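Adenine phosphoribosyltransferase, putative (Trypanosoma brucei brucei, PDB 5VN4) probably catalyses the reversible transfer of the 5-phosphoribosyl group from 5-phospho-alpha-D-ribose 1-diphosphate to adenine, giving AMP and diphosphate in purine salvage. Local coordinates at residues Pro96-Ala99 against Val100-Val104; Met137-Arg140 against Phe141-Asp145; Thr210-Asp213 against Glu214-Ser218; Arg232-Cys236 against Ala237-Lys241. All coordinates share one frame; numbering follows the deposited sequence. Where two conformers were deposited one is given.

Interaction 1 of 4, residues Pro96-Ala99 against Val100-Val104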
loop_
_atom_site.group_PDB
_atom_site.type_symbol
_atom_site.label_atom_id
_atom_site.label_comp_id
_atom_site.label_asym_id
_atom_site.label_seq_id
_atom_site.Cartn_x
_atom_site.Cartn_y
_atom_site.Cartn_z
ATOM N N PRO A 96 -3.179 -6.812 -0.827
ATOM C CA PRO A 96 -4.650 -6.780 -0.728
ATOM C C PRO A 96 -5.381 -7.365 -1.923
ATOM O O PRO A 96 -6.388 -8.060 -1.732
ATOM C CB PRO A 96 -4.952 -5.290 -0.525
ATOM C CG PRO A 96 -3.754 -4.783 0.197
ATOM C CD PRO A 96 -2.596 -5.511 -0.454
ATOM N N MET A 97 -4.918 -7.112 -3.150
ATOM C CA MET A 97 -5.636 -7.647 -4.306
ATOM C C MET A 97 -5.557 -9.167 -4.363
ATOM O O MET A 97 -6.446 -9.809 -4.932
ATOM C CB MET A 97 -5.127 -7.021 -5.605
ATOM C CG MET A 97 -3.711 -7.445 -6.003
ATOM S SD MET A 97 -3.120 -6.469 -7.398
ATOM C CE MET A 97 -1.471 -7.140 -7.564
ATOM N N ILE A 98 -4.510 -9.755 -3.787
ATOM C CA ILE A 98 -4.414 -11.209 -3.690
ATOM C C ILE A 98 -5.290 -11.726 -2.560
ATOM O O ILE A 98 -6.076 -12.666 -2.739
ATOM C CB ILE A 98 -2.941 -11.629 -3.516
ATOM C CG1 ILE A 98 -2.122 -11.187 -4.731
ATOM C CG2 ILE A 98 -2.830 -13.136 -3.302
ATOM C CD1 ILE A 98 -0.622 -11.142 -4.469
ATOM N N ALA A 99 -5.189 -11.087 -1.389
ATOM C CA ALA A 99 -5.922 -11.536 -0.210
ATOM C C ALA A 99 -7.431 -11.512 -0.429
ATOM O O ALA A 99 -8.146 -12.395 0.058
ATOM C CB ALA A 99 -5.551 -10.673 0.993
ATOM N N VAL A 100 -7.944 -10.503 -1.142
ATOM C CA VAL A 100 -9.387 -10.428 -1.328
ATOM C C VAL A 100 -9.892 -11.613 -2.145
ATOM O O VAL A 100 -10.956 -12.167 -1.847
ATOM C CB VAL A 100 -9.818 -9.058 -1.890
ATOM C CG1 VAL A 100 -9.375 -8.885 -3.332
ATOM C CG2 VAL A 100 -11.322 -8.874 -1.747
ATOM N N GLU A 101 -9.138 -12.041 -3.160
ATOM C CA GLU A 101 -9.587 -13.175 -3.964
ATOM C C GLU A 101 -9.449 -14.491 -3.217
ATOM O O GLU A 101 -10.223 -15.424 -3.459
ATOM C CB GLU A 101 -8.807 -13.253 -5.274
ATOM C CG GLU A 101 -8.841 -11.991 -6.103
ATOM C CD GLU A 101 -10.237 -11.593 -6.515
ATOM O OE1 GLU A 101 -11.128 -12.470 -6.596
ATOM O OE2 GLU A 101 -10.441 -10.389 -6.764
ATOM N N LEU A 102 -8.456 -14.602 -2.338
ATOM C CA LEU A 102 -8.308 -15.788 -1.510
ATOM C C LEU A 102 -9.227 -15.768 -0.300
ATOM O O LEU A 102 -9.329 -16.784 0.395
ATOM C CB LEU A 102 -6.858 -15.913 -1.041
ATOM C CG LEU A 102 -5.809 -16.156 -2.127
ATOM C CD1 LEU A 102 -4.425 -16.102 -1.511
ATOM C CD2 LEU A 102 -6.041 -17.502 -2.806
ATOM N N ASN A 103 -9.883 -14.638 -0.037
ATOM C CA ASN A 103 -10.749 -14.477 1.128
ATOM C C ASN A 103 -9.983 -14.704 2.430
ATOM O O ASN A 103 -10.420 -15.450 3.312
ATOM C CB ASN A 103 -11.990 -15.368 1.045
ATOM C CG ASN A 103 -13.027 -14.998 2.077
ATOM O OD1 ASN A 103 -13.265 -13.818 2.335
ATOM N ND2 ASN A 103 -13.632 -16.003 2.694
ATOM N N VAL A 104 -8.829 -14.054 2.542
ATOM C CA VAL A 104 -8.025 -14.141 3.760
ATOM C C VAL A 104 -7.686 -12.731 4.221
ATOM O O VAL A 104 -7.663 -11.781 3.418
ATOM C CB VAL A 104 -6.740 -14.981 3.551
ATOM C CG1 VAL A 104 -7.084 -16.429 3.195
ATOM C CG2 VAL A 104 -5.832 -14.336 2.501
HETATM O O HOH W 1 -8.105 -8.871 -6.917
#
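Ala-99 and Val-104 meet where helix 95-102 ends, and the backbone bonds define how it ends. Within the helix, Val-100 N donates to Pro-96 O at 3.0 Å and Leu-102 N to Ile-98 O at 3.1 Å, the second nearly along the C=O axis. Beyond it the pattern changes: Val-104 N reaches back five residues to Ala-99 O at 3.1 Å with a nearly straight N-H...O angle of 170°, and Asn-103 N makes a weak bond to Val-100 O. Asn-103, at phi 59°, is the C-prime residue of this Schellman motif.

Apolar contacts follow the same two spacings. Ile-98 and Leu-102 lie side by side one turn apart, pointing the same way, with Ile-98 CG2 3.8 Å from Leu-102 CD1; both also rest on Ile-84 of strand 83-87. Past the turn, Val-104 CG2 sits 4.0 Å from Ala-99 CB.

Between the two segments, the polar end of Glu-101 is linked through a water. The Glu-101 chain bends at chi2 (-60°), and one water donates both to Glu-101 OE2 and to Met-97 O, each at 2.8 Å. The stronger partner of Glu-101 OE2 is Arg-67 of the second subunit, while Arg-64 of that subunit bonds both Asn-103 OD1 and Val-100 O.

The arrangement closes the helix of the beta-alpha-beta unit that leads from strand 83-87 to strand 106-109. Chemically, its apolar side packs on the sheet, whereas the carbonyl and side-chain oxygens near its C-terminal end accept from arginines across the dimer interface, an electrostatic match that the helix dipole would probably reinforce.

Interaction 2 of 4, residues Met137-Arg140 against Phe141-Asp145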
loop_
_atom_site.group_PDB
_atom_site.type_symbol
_atom_site.label_atom_id
_atom_site.label_comp_id
_atom_site.label_asym_id
_atom_site.label_seq_id
_atom_site.Cartn_x
_atom_site.Cartn_y
_atom_site.Cartn_z
ATOM N N MET A 137 10.338 -3.106 12.232
ATOM C CA MET A 137 8.999 -3.413 11.746
ATOM C C MET A 137 8.137 -3.906 12.899
ATOM O O MET A 137 8.635 -4.481 13.873
ATOM C CB MET A 137 9.040 -4.486 10.658
ATOM C CG MET A 137 9.641 -4.008 9.343
ATOM S SD MET A 137 8.629 -2.721 8.580
ATOM C CE MET A 137 9.632 -2.317 7.148
ATOM N N THR A 138 6.832 -3.672 12.781
ATOM C CA THR A 138 5.882 -4.068 13.809
ATOM C C THR A 138 4.667 -4.726 13.167
ATOM O O THR A 138 4.388 -4.543 11.981
ATOM C CB THR A 138 5.431 -2.883 14.678
ATOM O OG1 THR A 138 4.804 -1.900 13.846
ATOM C CG2 THR A 138 6.616 -2.255 15.405
ATOM N N VAL A 139 3.937 -5.488 13.979
ATOM C CA VAL A 139 2.689 -6.126 13.563
ATOM C C VAL A 139 1.748 -6.138 14.758
ATOM O O VAL A 139 2.183 -6.202 15.913
ATOM C CB VAL A 139 2.944 -7.544 12.990
ATOM C CG1 VAL A 139 3.301 -8.538 14.097
ATOM C CG2 VAL A 139 1.766 -8.015 12.156
ATOM N N ARG A 140 0.446 -6.054 14.488
ATOM C CA ARG A 140 -0.547 -6.043 15.554
ATOM C C ARG A 140 -0.566 -7.397 16.253
ATOM O O ARG A 140 -0.646 -8.436 15.593
ATOM C CB ARG A 140 -1.924 -5.767 14.945
ATOM C CG ARG A 140 -2.970 -5.236 15.904
ATOM C CD ARG A 140 -4.273 -4.913 15.169
ATOM N NE ARG A 140 -4.877 -6.109 14.583
ATOM C CZ ARG A 140 -5.583 -7.001 15.273
ATOM N NH1 ARG A 140 -5.780 -6.836 16.576
ATOM N NH2 ARG A 140 -6.092 -8.064 14.665
ATOM N N PHE A 141 -0.499 -7.389 17.580
ATOM C CA PHE A 141 -0.670 -8.624 18.327
ATOM C C PHE A 141 -2.104 -9.113 18.169
ATOM O O PHE A 141 -3.055 -8.329 18.266
ATOM C CB PHE A 141 -0.362 -8.407 19.805
ATOM C CG PHE A 141 -0.415 -9.669 20.610
ATOM C CD1 PHE A 141 0.664 -10.536 20.626
ATOM C CD2 PHE A 141 -1.552 -10.005 21.331
ATOM C CE1 PHE A 141 0.620 -11.706 21.356
ATOM C CE2 PHE A 141 -1.599 -11.178 22.065
ATOM C CZ PHE A 141 -0.511 -12.029 22.073
ATOM N N GLY A 142 -2.257 -10.400 17.894
ATOM C CA GLY A 142 -3.563 -10.991 17.705
ATOM C C GLY A 142 -4.050 -11.031 16.275
ATOM O O GLY A 142 -5.151 -11.543 16.027
ATOM N N SER A 143 -3.276 -10.505 15.324
ATOM C CA SER A 143 -3.672 -10.562 13.922
ATOM C C SER A 143 -3.461 -11.939 13.309
ATOM O O SER A 143 -4.101 -12.259 12.302
ATOM C CB SER A 143 -2.944 -9.484 13.117
ATOM O OG SER A 143 -1.540 -9.561 13.307
ATOM N N PHE A 144 -2.568 -12.743 13.881
ATOM C CA PHE A 144 -2.365 -14.127 13.476
ATOM C C PHE A 144 -1.738 -14.836 14.670
ATOM O O PHE A 144 -1.341 -14.194 15.646
ATOM C CB PHE A 144 -1.505 -14.215 12.206
ATOM C CG PHE A 144 -0.095 -13.745 12.401
ATOM C CD1 PHE A 144 0.200 -12.395 12.441
ATOM C CD2 PHE A 144 0.930 -14.658 12.586
ATOM C CE1 PHE A 144 1.493 -11.961 12.642
ATOM C CE2 PHE A 144 2.227 -14.226 12.777
ATOM C CZ PHE A 144 2.506 -12.881 12.817
ATOM N N ASP A 145 -1.671 -16.164 14.608
ATOM C CA ASP A 145 -1.209 -16.911 15.783
ATOM C C ASP A 145 -0.522 -18.202 15.345
ATOM O O ASP A 145 -0.235 -18.407 14.163
ATOM C CB ASP A 145 -2.339 -17.098 16.811
ATOM C CG ASP A 145 -3.410 -18.093 16.365
ATOM O OD1 ASP A 145 -3.239 -18.810 15.359
ATOM O OD2 ASP A 145 -4.450 -18.162 17.048
HETATM O O HOH W 2 -0.247 -11.337 15.783
HETATM O O HOH W 3 -7.794 -9.599 16.843
#
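Ser-143 turns its hydroxyl back onto the carbonyl of Arg-140, closing the type II beta turn that ends strand 138-140. With OG placed between the backbone N and the carbonyl carbon (chi1 53°), Ser-143 OG donates to Arg-140 O at 2.7 Å, its approach tilted only 15° from the carbonyl plane. The turn's own backbone bond, Ser-143 N to Arg-140 O at 3.4 Å, is weak, making the hydroxyl the shorter of the two clasps. Gly-142 holds the positive-phi corner (phi 93°).

In the conformer described here, the Arg-140 side chain folds over the same turn. Its extended first part bends at chi3, bringing one face of the guanidinium over Ser-143 N, with NH2 3.6 Å from Ser-143 CA. Phe-141 O and Gly-142 O approach the group obliquely. A water in the guanidinium plane accepts from Arg-140 NH2 at 3.2 Å and donates weakly to Gly-142 O. The principal partner of NH2 is Glu-58 of the second subunit, in a salt bridge.

Val-139 and Phe-144 cross at about a right angle: Val-139 CG2 lies at the edge of the Phe-144 ring, in its plane, 4.0 Å from CE1. Val-139 also packs on Leu-169 of helix 161-172 and Val-107 of strand 106-109.

A second water donates to Arg-140 O at 2.9 Å. It also donates to Phe-144 O. Arg-140 O therefore accepts from a hydroxyl, a water and, weakly, an amide. This concentration of donors on one carbonyl probably makes up for the long turn bond, and the bent arginine, in this conformer, directs its positive charge at a carboxylate across the dimer interface.

Interaction 3 of 4, residues Thr210-Asp213 against Glu214-Ser218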
loop_
_atom_site.group_PDB
_atom_site.type_symbol
_atom_site.label_atom_id
_atom_site.label_comp_id
_atom_site.label_asym_id
_atom_site.label_seq_id
_atom_site.Cartn_x
_atom_site.Cartn_y
_atom_site.Cartn_z
ATOM N N THR A 210 10.103 -14.695 -6.389
ATOM C CA THR A 210 10.076 -13.336 -6.916
ATOM C C THR A 210 9.881 -13.422 -8.418
ATOM O O THR A 210 10.699 -14.026 -9.117
ATOM C CB THR A 210 11.356 -12.564 -6.579
ATOM O OG1 THR A 210 12.498 -13.228 -7.126
ATOM C CG2 THR A 210 11.532 -12.433 -5.073
ATOM N N LEU A 211 8.803 -12.818 -8.917
ATOM C CA LEU A 211 8.386 -13.074 -10.295
ATOM C C LEU A 211 9.495 -12.779 -11.301
ATOM O O LEU A 211 9.775 -13.603 -12.180
ATOM C CB LEU A 211 7.115 -12.292 -10.627
ATOM C CG LEU A 211 5.896 -12.719 -9.808
ATOM C CD1 LEU A 211 4.637 -12.020 -10.338
ATOM C CD2 LEU A 211 5.717 -14.235 -9.796
ATOM N N VAL A 212 10.125 -11.605 -11.209
ATOM C CA VAL A 212 11.276 -11.349 -12.067
ATOM C C VAL A 212 12.520 -11.110 -11.216
ATOM O O VAL A 212 12.474 -11.207 -9.977
ATOM C CB VAL A 212 11.020 -10.270 -13.146
ATOM C CG1 VAL A 212 9.921 -10.743 -14.097
ATOM C CG2 VAL A 212 10.661 -8.934 -12.523
ATOM N N ASP A 213 13.645 -10.848 -11.876
ATOM C CA ASP A 213 14.947 -10.800 -11.230
ATOM C C ASP A 213 15.751 -9.674 -11.859
ATOM O O ASP A 213 15.238 -8.887 -12.663
ATOM C CB ASP A 213 15.643 -12.168 -11.299
ATOM C CG ASP A 213 15.957 -12.604 -12.722
ATOM O OD1 ASP A 213 15.749 -11.800 -13.658
ATOM O OD2 ASP A 213 16.428 -13.751 -12.899
ATOM N N GLU A 214 17.040 -9.625 -11.509
ATOM C CA GLU A 214 17.906 -8.542 -11.963
ATOM C C GLU A 214 18.047 -8.471 -13.482
ATOM O O GLU A 214 18.454 -7.425 -14.002
ATOM C CB GLU A 214 19.289 -8.651 -11.305
ATOM C CG GLU A 214 20.019 -9.973 -11.533
ATOM C CD GLU A 214 19.775 -10.990 -10.425
ATOM O OE1 GLU A 214 18.624 -11.106 -9.969
ATOM O OE2 GLU A 214 20.735 -11.684 -9.997
ATOM N N THR A 215 17.733 -9.545 -14.212
ATOM C CA THR A 215 17.849 -9.468 -15.667
ATOM C C THR A 215 16.821 -8.524 -16.272
ATOM O O THR A 215 16.981 -8.118 -17.427
ATOM C CB THR A 215 17.734 -10.848 -16.321
ATOM O OG1 THR A 215 16.395 -11.341 -16.198
ATOM C CG2 THR A 215 18.705 -11.831 -15.699
ATOM N N VAL A 216 15.768 -8.173 -15.526
ATOM C CA VAL A 216 14.794 -7.205 -16.022
ATOM C C VAL A 216 15.372 -5.795 -16.059
ATOM O O VAL A 216 14.847 -4.932 -16.774
ATOM C CB VAL A 216 13.487 -7.280 -15.201
ATOM C CG1 VAL A 216 13.580 -6.434 -13.934
ATOM C CG2 VAL A 216 12.291 -6.870 -16.040
ATOM N N LEU A 217 16.451 -5.545 -15.316
ATOM C CA LEU A 217 17.045 -4.211 -15.202
ATOM C C LEU A 217 18.169 -4.024 -16.227
ATOM O O LEU A 217 19.320 -3.725 -15.907
ATOM C CB LEU A 217 17.530 -3.976 -13.775
ATOM C CG LEU A 217 16.474 -4.190 -12.686
ATOM C CD1 LEU A 217 17.048 -3.909 -11.307
ATOM C CD2 LEU A 217 15.239 -3.335 -12.932
ATOM N N SER A 218 17.792 -4.179 -17.489
ATOM C CA SER A 218 18.719 -4.147 -18.608
ATOM C C SER A 218 19.061 -2.707 -18.985
ATOM O O SER A 218 18.379 -1.756 -18.604
ATOM C CB SER A 218 18.073 -4.821 -19.809
ATOM O OG SER A 218 16.847 -4.171 -20.109
#
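Asp-213 and Thr-215 meet in an Asx turn at the end of strand 208-213 of the central mixed sheet, where the chain passes into the 3-10 segment 214-216. The defining bond runs from Thr-215 N to Asp-213 OD1 at 3.1 Å; Thr-215 OG1 adds a second, side-chain bond to the same oxygen at 2.7 Å. The amide arrives from above the carboxylate plane, 58° out of it, whereas the hydroxyl takes the syn lone pair. Asp-213 CG stands between its backbone N and carbonyl carbon (chi1 64°), which carries the carboxylate forward to the turn. Arg-28 of helix 26-34 adds a salt bridge to the same OD1 and would probably offset its charge.

Glu-214 doubles back from a bend at chi2, so that OE1 comes to 3.4 Å from Asp-213 CB. The two acidic groups remain apart, with Asp-213 OD2 4.5 Å from Glu-214 OE1. The polar end of Glu-214 is directed elsewhere: OE2 bonds Thr-187 OG1, tying this turn to the loop after strand 184-185.

Val-216 completes the turn. Its N donates to Asp-213 O at 3.0 Å, and its side chain crosses that of Val-212 at about a right angle, both packing on Tyr-35. Leu-217, the centre of an inverse gamma turn, follows, and its side chain lies about 4 Å from those of Arg-49 and Ala-51, residues that bind adenine. Its carbonyl accepts from Arg-49 NH1, placing the turn in the second shell of the base pocket. Within the valine pair itself, Val-212 CG2 and Val-216 CG1 approach to 4.1 Å.

Interaction 4 of 4, residues Arg232-Cys236 against Ala237-Lys241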
loop_
_atom_site.group_PDB
_atom_site.type_symbol
_atom_site.label_atom_id
_atom_site.label_comp_id
_atom_site.label_asym_id
_atom_site.label_seq_id
_atom_site.Cartn_x
_atom_site.Cartn_y
_atom_site.Cartn_z
ATOM N N ARG A 232 15.519 17.038 -10.314
ATOM C CA ARG A 232 14.397 16.190 -10.698
ATOM C C ARG A 232 13.112 16.535 -9.955
ATOM O O ARG A 232 12.058 16.031 -10.340
ATOM C CB ARG A 232 14.744 14.717 -10.467
ATOM C CG ARG A 232 14.728 14.281 -9.004
ATOM C CD ARG A 232 15.263 12.857 -8.853
ATOM N NE ARG A 232 15.104 12.351 -7.490
ATOM C CZ ARG A 232 14.039 11.687 -7.045
ATOM N NH1 ARG A 232 13.029 11.422 -7.864
ATOM N NH2 ARG A 232 13.994 11.276 -5.776
ATOM N N ILE A 233 13.183 17.333 -8.886
ATOM C CA ILE A 233 12.020 17.723 -8.096
ATOM C C ILE A 233 11.558 19.082 -8.599
ATOM O O ILE A 233 12.280 20.073 -8.453
ATOM C CB ILE A 233 12.360 17.796 -6.598
ATOM C CG1 ILE A 233 12.991 16.487 -6.093
ATOM C CG2 ILE A 233 11.111 18.144 -5.797
ATOM C CD1 ILE A 233 13.575 16.589 -4.675
ATOM N N ILE A 234 10.353 19.137 -9.176
ATOM C CA ILE A 234 9.794 20.366 -9.733
ATOM C C ILE A 234 8.544 20.767 -8.958
ATOM O O ILE A 234 7.825 19.923 -8.414
ATOM C CB ILE A 234 9.522 20.268 -11.254
ATOM C CG1 ILE A 234 8.325 19.364 -11.559
ATOM C CG2 ILE A 234 10.770 19.776 -11.980
ATOM C CD1 ILE A 234 7.953 19.361 -13.045
ATOM N N SER A 235 8.292 22.072 -8.909
ATOM C CA SER A 235 7.135 22.582 -8.194
ATOM C C SER A 235 5.876 22.461 -9.052
ATOM O O SER A 235 5.932 22.200 -10.256
ATOM C CB SER A 235 7.339 24.050 -7.843
ATOM O OG SER A 235 7.307 24.826 -9.023
ATOM N N CYS A 236 4.719 22.660 -8.411
ATOM C CA CYS A 236 3.468 22.685 -9.164
ATOM C C CYS A 236 3.481 23.783 -10.218
ATOM O O CYS A 236 3.053 23.559 -11.356
ATOM C CB CYS A 236 2.270 22.851 -8.224
ATOM S SG CYS A 236 1.877 21.339 -7.307
ATOM N N ALA A 237 3.978 24.970 -9.862
ATOM C CA ALA A 237 4.025 26.066 -10.827
ATOM C C ALA A 237 4.940 25.734 -11.998
ATOM O O ALA A 237 4.618 26.034 -13.154
ATOM C CB ALA A 237 4.472 27.362 -10.145
ATOM N N GLU A 238 6.091 25.112 -11.719
ATOM C CA GLU A 238 6.983 24.701 -12.799
ATOM C C GLU A 238 6.320 23.646 -13.677
ATOM O O GLU A 238 6.383 23.723 -14.909
ATOM C CB GLU A 238 8.316 24.198 -12.226
ATOM C CG GLU A 238 9.140 25.298 -11.533
ATOM C CD GLU A 238 10.354 24.794 -10.736
ATOM O OE1 GLU A 238 11.279 25.606 -10.519
ATOM O OE2 GLU A 238 10.394 23.615 -10.315
ATOM N N ALA A 239 5.646 22.669 -13.059
ATOM C CA ALA A 239 4.973 21.630 -13.834
ATOM C C ALA A 239 3.879 22.210 -14.732
ATOM O O ALA A 239 3.693 21.752 -15.866
ATOM C CB ALA A 239 4.407 20.565 -12.895
ATOM N N LYS A 240 3.151 23.223 -14.248
ATOM C CA LYS A 240 2.061 23.783 -15.042
ATOM C C LYS A 240 2.558 24.394 -16.345
ATOM O O LYS A 240 1.826 24.401 -17.342
ATOM C CB LYS A 240 1.283 24.815 -14.225
ATOM C CG LYS A 240 0.434 24.204 -13.132
ATOM C CD LYS A 240 -0.264 25.262 -12.300
ATOM C CE LYS A 240 -1.747 25.330 -12.624
ATOM N NZ LYS A 240 -2.474 26.178 -11.641
ATOM N N LYS A 241 3.785 24.912 -16.364
ATOM C CA LYS A 241 4.316 25.487 -17.594
ATOM C C LYS A 241 4.544 24.434 -18.668
ATOM O O LYS A 241 4.696 24.785 -19.843
ATOM C CB LYS A 241 5.617 26.231 -17.301
ATOM C CG LYS A 241 5.433 27.412 -16.375
ATOM C CD LYS A 241 6.743 28.130 -16.132
ATOM C CE LYS A 241 6.548 29.288 -15.172
ATOM N NZ LYS A 241 7.852 29.776 -14.639
HETATM O O HOH W 4 12.606 22.714 -8.805
#
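Ser-235 and Glu-238 grip each other reciprocally where strand 233-235 gives way to helix 236-240. Glu-238 N donates to Ser-235 OG at 3.0 Å, with an N-H...O angle of 164°. In return, Ser-235 N donates to Glu-238 OE2 at 3.0 Å and 167°, meeting the oxygen on its anti side, 35° out of the carboxylate plane. The Glu-238 chain runs extended beyond CG, bringing OE2 back to the strand and CG to 3.1 Å from Ser-235 OG.

The next layer surrounds this pair. A water bridges Glu-238 OE2, at 2.8 Å, and Ile-233 O, at 2.7 Å, donating to both. Ala-239 N to Ser-235 O and Lys-240 N to Cys-236 O begin the regular helical bonding. On the apolar side, Ile-234 CD1 lies 3.7 Å from Ala-239 CB.

Farther out, the second subunit holds both elements. Ile-233, Ile-234 and Ser-235 join a parallel beta ladder with one of its strands, Ala-239 packs on its Ile-120, and Lys-240 NZ forms a salt bridge with its Asp-171. The arrangement is a capping box, with Ser-235 as N-cap, opening the short helix of a C-terminal arm that reaches over to the partner subunit.

The four contacts follow one another along the chain without touching. Interactions 1 and 2 both lie within the phosphoribosyltransferase domain, their centres about 18 Å apart: the first is in the helix between strands 83-87 and 106-109, the second after strand 138-140, whose Val-139 packs on strand 106-109. Interaction 3 ends strand 208-213 of the mixed sheet, on the opposite side of the chain's centre from interaction 2, and is the one near adenine. Interaction 4 stands about 32 to 41 Å, centre to centre, from the others, on the C-terminal arm. Interactions 1, 2 and 4 touch the second subunit, so the homodimer interface draws on widely separated parts of the chain, whereas interaction 3 does not.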